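Local structure of Lys-gingipain W83 (Porphyromonas gingivalis, 6I9A) at residues A[426-438]-A[442-453]. The protein cleaves proteins after lysine residues as a secreted cysteine protease of Porphyromonas gingivalis, degrading host proteins such as haemoglobin, collagen and immunoglobulins. Sequence-based numbering, arbitrary orientation. Where two conformers were deposited one is given.
Sequences KQITENGNYDVVI and NYLPVIKQIQVG
Gly432 and Val452 start the pairing of an antiparallel beta hairpin, strands 432-439 and 446-452, in the C-terminal Ig-like domain, where strand 446-452 is the outermost strand of its sheet within the chain. Hydrogen-bonded pairs recur at Tyr434-Ile450, Val436-Lys448 and Ile438-Val446, each with two backbone bonds, and the non-hydrogen-bonded pairs between them keep the register unbroken. The N-to-C directions of the two strand segments differ by 149°, antiparallel but twisted.

Gln449 shows how the face bearing Asn433 and Asp435 is joined. Its CB lies 3.5 Å from Tyr434 O, and CG passes 3.3 Å from Asp435 OD2. With CG beside the backbone N and the chain extended beyond it (chi2 -174°), the amide reaches alongside the Asp435 carboxylate. NE2 donates to Asp435 OD2 at 2.8 Å from the syn side, 28° out of the carboxylate plane. In the conformer given, OE1 lies near Asn433 ND2, but the angle is poor and no hydrogen bond is assigned.

On the other face, Val452 CG2 approaches Tyr434 CD1 obliquely at 3.6 Å, and Ile428 CD1 lies over one face of that ring. Tyr434 OH donates to Glu430 O at 2.7 Å, tethering the ring's far end. Val436 CG2 meets Ile450 CD1 at 3.9 Å. Back at Asp435, a water donates to OD2 at 2.7 Å and to Lys448 O at 2.8 Å.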
ATOM      1  N   LYS A 426      15.932  17.813  14.418  1.00 13.34           N
ATOM      2  CA  LYS A 426      15.951  19.267  14.333  1.00 14.46           C
ATOM      3  C   LYS A 426      15.423  19.750  15.660  1.00 14.98           C
ATOM      4  O   LYS A 426      14.281  19.474  16.010  1.00 14.42           O
ATOM      5  CB  LYS A 426      15.103  19.778  13.159  1.00 15.33           C
ATOM      6  CG  LYS A 426      15.133  21.312  13.045  1.00 15.91           C
ATOM      7  CD  LYS A 426      14.249  21.780  11.848  1.00 19.46           C
ATOM      8  CE  LYS A 426      14.113  23.292  11.786  1.00 23.09           C
ATOM      9  NZ  LYS A 426      15.419  23.963  11.640  1.00 25.86           N
ATOM     10  N   GLN A 427      16.256  20.476  16.434  1.00 14.43           N
ATOM     11  CA  GLN A 427      15.765  20.932  17.724  1.00 14.56           C
ATOM     12  C   GLN A 427      14.856  22.141  17.561  1.00 13.58           C
ATOM     13  O   GLN A 427      14.882  22.835  16.543  1.00 16.22           O
ATOM     14  CB  GLN A 427      16.925  21.229  18.705  1.00 16.31           C
ATOM     15  CG  GLN A 427      17.737  19.976  19.034  1.00 17.68           C
ATOM     16  CD  GLN A 427      18.717  20.222  20.143  1.00 18.21           C
ATOM     17  OE1 GLN A 427      18.786  21.328  20.724  1.00 21.02           O
ATOM     18  NE2 GLN A 427      19.444  19.189  20.477  1.00 19.47           N
ATOM     19  N   ILE A 428      13.975  22.344  18.574  1.00 14.91           N
ATOM     20  CA  ILE A 428      13.090  23.510  18.586  1.00 15.72           C
ATOM     21  C   ILE A 428      13.869  24.698  19.141  1.00 15.63           C
ATOM     22  O   ILE A 428      14.328  24.675  20.284  1.00 16.60           O
ATOM     23  CB  ILE A 428      11.831  23.204  19.420  1.00 15.32           C
ATOM     24  CG1 ILE A 428      11.017  22.096  18.710  1.00 16.45           C
ATOM     25  CG2 ILE A 428      10.971  24.454  19.649  1.00 17.03           C
ATOM     26  CD1 ILE A 428       9.744  21.647  19.464  1.00 16.96           C
ATOM     27  N   THR A 429      14.047  25.699  18.306  1.00 16.39           N
ATOM     28  CA  THR A 429      14.825  26.896  18.714  1.00 18.29           C
ATOM     29  C   THR A 429      14.029  28.166  18.550  1.00 20.05           C
ATOM     30  O   THR A 429      14.577  29.267  18.793  1.00 21.94           O
ATOM     31  CB  THR A 429      16.076  27.021  17.852  1.00 20.88           C
ATOM     32  OG1 THR A 429      15.645  27.321  16.524  1.00 24.83           O
ATOM     33  CG2 THR A 429      16.928  25.779  17.878  1.00 20.19           C
ATOM     34  N   GLU A 430      12.780  28.058  18.049  1.00 19.58           N
ATOM     35  CA  GLU A 430      11.942  29.214  17.742  1.00 21.56           C
ATOM     36  C   GLU A 430      10.545  29.027  18.302  1.00 21.94           C
ATOM     37  O   GLU A 430      10.027  27.883  18.355  1.00 20.92           O
ATOM     38  CB  GLU A 430      11.819  29.395  16.214  1.00 22.03           C
ATOM     39  CG  GLU A 430      13.101  29.495  15.401  1.00 25.41           C
ATOM     40  CD  GLU A 430      14.024  30.628  15.802  1.00 28.15           C
ATOM     41  OE1 GLU A 430      13.520  31.743  16.076  1.00 29.54           O
ATOM     42  OE2 GLU A 430      15.254  30.400  15.846  1.00 25.87           O
ATOM     43  N   ASN A 431       9.891  30.140  18.648  1.00 23.70           N
ATOM     44  CA  ASN A 431       8.513  30.078  19.112  1.00 25.55           C
ATOM     45  C   ASN A 431       7.577  29.730  17.953  1.00 24.33           C
ATOM     46  O   ASN A 431       7.906  29.938  16.797  1.00 25.72           O
ATOM     47  CB  ASN A 431       8.115  31.424  19.743  1.00 30.24           C
ATOM     48  CG  ASN A 431       8.890  31.751  20.989  1.00 34.92           C
ATOM     49  OD1 ASN A 431       9.465  30.877  21.660  1.00 36.91           O
ATOM     50  ND2 ASN A 431       8.908  33.036  21.338  1.00 38.89           N
ATOM     51  N   GLY A 432       6.468  29.072  18.259  1.00 24.01           N
ATOM     52  CA  GLY A 432       5.495  28.718  17.242  1.00 24.59           C
ATOM     53  C   GLY A 432       4.554  27.642  17.717  1.00 21.20           C
ATOM     54  O   GLY A 432       4.682  27.169  18.847  1.00 20.65           O
ATOM     55  N   ASN A 433       3.603  27.293  16.844  1.00 24.91           N
ATOM     56  CA  ASN A 433       2.635  26.235  17.109  0.50 26.47           C
ATOM     57  C   ASN A 433       3.154  24.965  16.440  1.00 22.88           C
ATOM     58  O   ASN A 433       3.161  24.904  15.208  1.00 21.04           O
ATOM     59  CB  ASN A 433       1.232  26.632  16.603  0.50 32.17           C
ATOM     60  CG  ASN A 433       0.117  26.137  17.496  0.50 45.96           C
ATOM     61  OD1 ASN A 433       0.338  25.441  18.494  0.50 41.29           O
ATOM     62  ND2 ASN A 433      -1.111  26.501  17.172  0.50 42.05           N
ATOM     63  N   TYR A 434       3.614  23.984  17.242  1.00 18.29           N
ATOM     64  CA  TYR A 434       4.167  22.758  16.663  1.00 16.20           C
ATOM     65  C   TYR A 434       3.134  21.666  16.539  1.00 16.39           C
ATOM     66  O   TYR A 434       2.357  21.468  17.463  1.00 16.23           O
ATOM     67  CB  TYR A 434       5.357  22.292  17.526  1.00 15.69           C
ATOM     68  CG  TYR A 434       6.544  23.224  17.342  1.00 15.94           C
ATOM     69  CD1 TYR A 434       6.588  24.468  17.975  1.00 16.78           C
ATOM     70  CD2 TYR A 434       7.587  22.892  16.488  1.00 14.17           C
ATOM     71  CE1 TYR A 434       7.650  25.349  17.769  1.00 16.90           C
ATOM     72  CE2 TYR A 434       8.657  23.763  16.280  1.00 15.30           C
ATOM     73  CZ  TYR A 434       8.655  25.004  16.889  1.00 16.02           C
ATOM     74  OH  TYR A 434       9.708  25.859  16.638  1.00 19.42           O
ATOM     75  N   ASP A 435       3.142  20.974  15.407  1.00 13.72           N
ATOM     76  CA  ASP A 435       2.199  19.882  15.191  1.00 13.60           C
ATOM     77  C   ASP A 435       2.732  18.613  15.849  1.00 12.02           C
ATOM     78  O   ASP A 435       3.916  18.322  15.746  1.00 12.05           O
ATOM     79  CB  ASP A 435       2.009  19.678  13.661  1.00 16.30           C
ATOM     80  CG  ASP A 435       1.472  20.940  13.001  1.00 19.11           C
ATOM     81  OD1 ASP A 435       2.197  21.542  12.160  1.00 23.08           O
ATOM     82  OD2 ASP A 435       0.371  21.377  13.379  1.00 20.55           O
ATOM     83  N   VAL A 436       1.832  17.862  16.439  1.00 12.49           N
ATOM     84  CA  VAL A 436       2.136  16.579  17.049  1.00 11.80           C
ATOM     85  C   VAL A 436       1.158  15.607  16.481  1.00 11.29           C
ATOM     86  O   VAL A 436      -0.045  15.783  16.627  1.00 12.88           O
ATOM     87  CB  VAL A 436       2.061  16.594  18.588  1.00 13.51           C
ATOM     88  CG1 VAL A 436       2.432  15.228  19.165  1.00 15.65           C
ATOM     89  CG2 VAL A 436       2.961  17.687  19.165  1.00 15.47           C
ATOM     90  N   VAL A 437       1.651  14.562  15.814  1.00 10.88           N
ATOM     91  CA  VAL A 437       0.812  13.538  15.160  1.00 10.75           C
ATOM     92  C   VAL A 437       1.176  12.214  15.746  1.00 10.03           C
ATOM     93  O   VAL A 437       2.369  11.887  15.881  1.00 11.53           O
ATOM     94  CB  VAL A 437       0.956  13.580  13.615  1.00 11.64           C
ATOM     95  CG1 VAL A 437       0.185  12.423  12.957  1.00 11.66           C
ATOM     96  CG2 VAL A 437       0.451  14.918  13.076  1.00 12.58           C
ATOM     97  N   ILE A 438       0.149  11.432  16.098  1.00  9.85           N
ATOM     98  CA  ILE A 438       0.342  10.084  16.633  1.00  9.92           C
ATOM     99  C   ILE A 438      -0.450   9.111  15.799  1.00  9.90           C
ATOM    100  O   ILE A 438      -1.667   9.307  15.635  1.00 10.10           O
ATOM    101  CB  ILE A 438      -0.057   9.981  18.122  1.00 11.39           C
ATOM    102  CG1 ILE A 438       0.597  11.121  18.965  1.00 11.26           C
ATOM    103  CG2 ILE A 438       0.279   8.576  18.677  1.00 12.20           C
ATOM    104  CD1 ILE A 438       0.104  11.124  20.470  1.00 14.33           C
ATOM    105  N   ASN A 442      -4.366   0.443  12.502  1.00  9.27           N
ATOM    106  CA  ASN A 442      -5.744   0.174  12.901  1.00  9.92           C
ATOM    107  C   ASN A 442      -6.199   1.075  14.066  1.00 10.31           C
ATOM    108  O   ASN A 442      -7.121   0.705  14.786  1.00 11.01           O
ATOM    109  CB  ASN A 442      -6.031  -1.293  13.180  1.00 11.03           C
ATOM    110  CG  ASN A 442      -7.484  -1.583  12.938  1.00 11.17           C
ATOM    111  OD1 ASN A 442      -8.136  -0.918  12.111  1.00 11.55           O
ATOM    112  ND2 ASN A 442      -8.013  -2.581  13.622  1.00 16.42           N
ATOM    113  N   TYR A 443      -5.564   2.260  14.206  1.00  9.71           N
ATOM    114  CA  TYR A 443      -6.037   3.297  15.119  1.00  9.98           C
ATOM    115  C   TYR A 443      -6.295   4.562  14.356  1.00 10.01           C
ATOM    116  O   TYR A 443      -5.602   4.903  13.387  1.00 10.24           O
ATOM    117  CB  TYR A 443      -4.986   3.609  16.217  1.00  9.88           C
ATOM    118  CG  TYR A 443      -4.963   2.606  17.335  1.00 10.36           C
ATOM    119  CD1 TYR A 443      -4.442   1.326  17.144  1.00 11.76           C
ATOM    120  CD2 TYR A 443      -5.472   2.924  18.596  1.00 12.00           C
ATOM    121  CE1 TYR A 443      -4.454   0.380  18.173  1.00 13.31           C
ATOM    122  CE2 TYR A 443      -5.503   1.981  19.619  1.00 13.23           C
ATOM    123  CZ  TYR A 443      -4.955   0.728  19.416  1.00 13.82           C
ATOM    124  OH  TYR A 443      -5.003  -0.206  20.430  1.00 16.92           O
ATOM    125  N   LEU A 444      -7.298   5.317  14.807  1.00  9.54           N
ATOM    126  CA  LEU A 444      -7.524   6.646  14.283  1.00 10.08           C
ATOM    127  C   LEU A 444      -6.322   7.531  14.632  1.00  9.98           C
ATOM    128  O   LEU A 444      -5.759   7.392  15.721  1.00 10.29           O
ATOM    129  CB  LEU A 444      -8.801   7.224  14.939  1.00 11.65           C
ATOM    130  CG  LEU A 444     -10.084   6.517  14.513  1.00 11.05           C
ATOM    131  CD1 LEU A 444     -11.241   6.904  15.446  1.00 15.15           C
ATOM    132  CD2 LEU A 444     -10.469   6.879  13.057  1.00 11.93           C
ATOM    133  N   PRO A 445      -5.943   8.429  13.740  1.00 10.54           N
ATOM    134  CA  PRO A 445      -4.794   9.322  14.045  1.00 10.61           C
ATOM    135  C   PRO A 445      -5.162  10.360  15.096  1.00 10.92           C
ATOM    136  O   PRO A 445      -6.331  10.766  15.217  1.00 11.92           O
ATOM    137  CB  PRO A 445      -4.515   9.996  12.690  1.00 11.80           C
ATOM    138  CG  PRO A 445      -5.889  10.030  11.985  1.00 12.53           C
ATOM    139  CD  PRO A 445      -6.564   8.728  12.420  1.00 11.33           C
ATOM    140  N   VAL A 446      -4.148  10.823  15.816  1.00 10.69           N
ATOM    141  CA  VAL A 446      -4.252  11.958  16.748  1.00 11.06           C
ATOM    142  C   VAL A 446      -3.475  13.089  16.111  1.00 10.92           C
ATOM    143  O   VAL A 446      -2.277  12.905  15.773  1.00 11.23           O
ATOM    144  CB  VAL A 446      -3.675  11.580  18.119  1.00 11.93           C
ATOM    145  CG1 VAL A 446      -3.703  12.777  19.063  1.00 13.35           C
ATOM    146  CG2 VAL A 446      -4.392  10.379  18.729  1.00 14.33           C
ATOM    147  N   ILE A 447      -4.116  14.232  15.885  1.00 11.20           N
ATOM    148  CA  ILE A 447      -3.492  15.383  15.208  1.00 12.25           C
ATOM    149  C   ILE A 447      -3.717  16.598  16.089  1.00 12.60           C
ATOM    150  O   ILE A 447      -4.839  17.081  16.241  1.00 14.34           O
ATOM    151  CB  ILE A 447      -4.086  15.561  13.812  1.00 13.12           C
ATOM    152  CG1 ILE A 447      -3.916  14.296  12.961  1.00 13.88           C
ATOM    153  CG2 ILE A 447      -3.476  16.822  13.119  1.00 15.02           C
ATOM    154  CD1 ILE A 447      -4.612  14.416  11.590  1.00 16.21           C
ATOM    155  N   LYS A 448      -2.672  17.026  16.771  1.00 12.42           N
ATOM    156  CA  LYS A 448      -2.772  18.077  17.794  1.00 12.91           C
ATOM    157  C   LYS A 448      -1.636  19.072  17.615  1.00 13.92           C
ATOM    158  O   LYS A 448      -0.816  18.927  16.692  1.00 13.46           O
ATOM    159  CB  LYS A 448      -2.728  17.436  19.202  1.00 13.29           C
ATOM    160  CG  LYS A 448      -3.918  16.539  19.517  1.00 13.75           C
ATOM    161  CD  LYS A 448      -5.250  17.351  19.663  1.00 15.28           C
ATOM    162  CE  LYS A 448      -6.444  16.439  19.808  1.00 15.22           C
ATOM    163  NZ  LYS A 448      -7.669  17.222  20.135  1.00 16.13           N
ATOM    164  N   GLN A 449      -1.628  20.108  18.456  1.00 14.74           N
ATOM    165  CA  GLN A 449      -0.570  21.103  18.415  1.00 16.83           C
ATOM    166  C   GLN A 449      -0.157  21.436  19.820  1.00 16.65           C
ATOM    167  O   GLN A 449      -0.926  21.281  20.779  1.00 18.88           O
ATOM    168  CB  GLN A 449      -1.011  22.391  17.668  1.00 21.71           C
ATOM    169  CG  GLN A 449      -1.225  22.207  16.172  1.00 24.43           C
ATOM    170  CD  GLN A 449      -1.503  23.521  15.478  1.00 38.02           C
ATOM    171  OE1 GLN A 449      -2.311  24.341  15.935  1.00 36.10           O
ATOM    172  NE2 GLN A 449      -0.847  23.735  14.351  1.00 31.05           N
ATOM    173  N   ILE A 450       1.124  21.816  19.963  1.00 16.27           N
ATOM    174  CA  ILE A 450       1.657  22.317  21.242  1.00 18.51           C
ATOM    175  C   ILE A 450       2.306  23.679  20.980  1.00 21.28           C
ATOM    176  O   ILE A 450       3.147  23.784  20.074  1.00 18.24           O
ATOM    177  CB  ILE A 450       2.651  21.361  21.927  1.00 17.91           C
ATOM    178  CG1 ILE A 450       2.009  19.976  22.178  1.00 17.69           C
ATOM    179  CG2 ILE A 450       3.214  21.995  23.238  1.00 19.27           C
ATOM    180  CD1 ILE A 450       3.012  18.980  22.815  1.00 17.05           C
ATOM    181  N   GLN A 451       1.914  24.700  21.766  1.00 23.76           N
ATOM    182  CA  GLN A 451       2.446  26.049  21.606  0.50 27.10           C
ATOM    183  C   GLN A 451       3.755  26.234  22.358  1.00 26.09           C
ATOM    184  O   GLN A 451       3.839  25.912  23.541  1.00 24.83           O
ATOM    185  CB  GLN A 451       1.403  27.100  22.042  0.50 33.53           C
ATOM    186  CG  GLN A 451       1.893  28.553  21.958  0.50 43.10           C
ATOM    187  CD  GLN A 451       2.373  28.980  20.587  0.50 52.25           C
ATOM    188  OE1 GLN A 451       1.970  28.443  19.547  0.50 56.72           O
ATOM    189  NE2 GLN A 451       3.240  29.976  20.553  0.50 51.79           N
ATOM    190  N   VAL A 452       4.771  26.761  21.643  1.00 24.22           N
ATOM    191  CA  VAL A 452       6.098  27.074  22.176  1.00 25.90           C
ATOM    192  C   VAL A 452       6.249  28.609  22.159  1.00 28.70           C
ATOM    193  O   VAL A 452       6.090  29.227  21.104  1.00 24.29           O
ATOM    194  CB  VAL A 452       7.216  26.364  21.367  1.00 24.79           C
ATOM    195  CG1 VAL A 452       8.595  26.860  21.788  1.00 24.15           C
ATOM    196  CG2 VAL A 452       7.127  24.845  21.529  1.00 23.79           C
ATOM    197  N   GLY A 453       6.541  29.191  23.318  1.00 39.00           N
ATOM    198  CA  GLY A 453       6.719  30.638  23.455  1.00 55.84           C
ATOM    199  C   GLY A 453       5.425  31.421  23.453  1.00 86.65           C
ATOM    200  O   GLY A 453       4.342  30.839  23.515  1.00 70.86           O
TER
HETATM  201  O   HOH W   1      -1.503  19.519  14.050  1.00 20.68           O
HETATM  202  O   HOH W   2      -3.186   7.147  16.738  1.00 11.83           O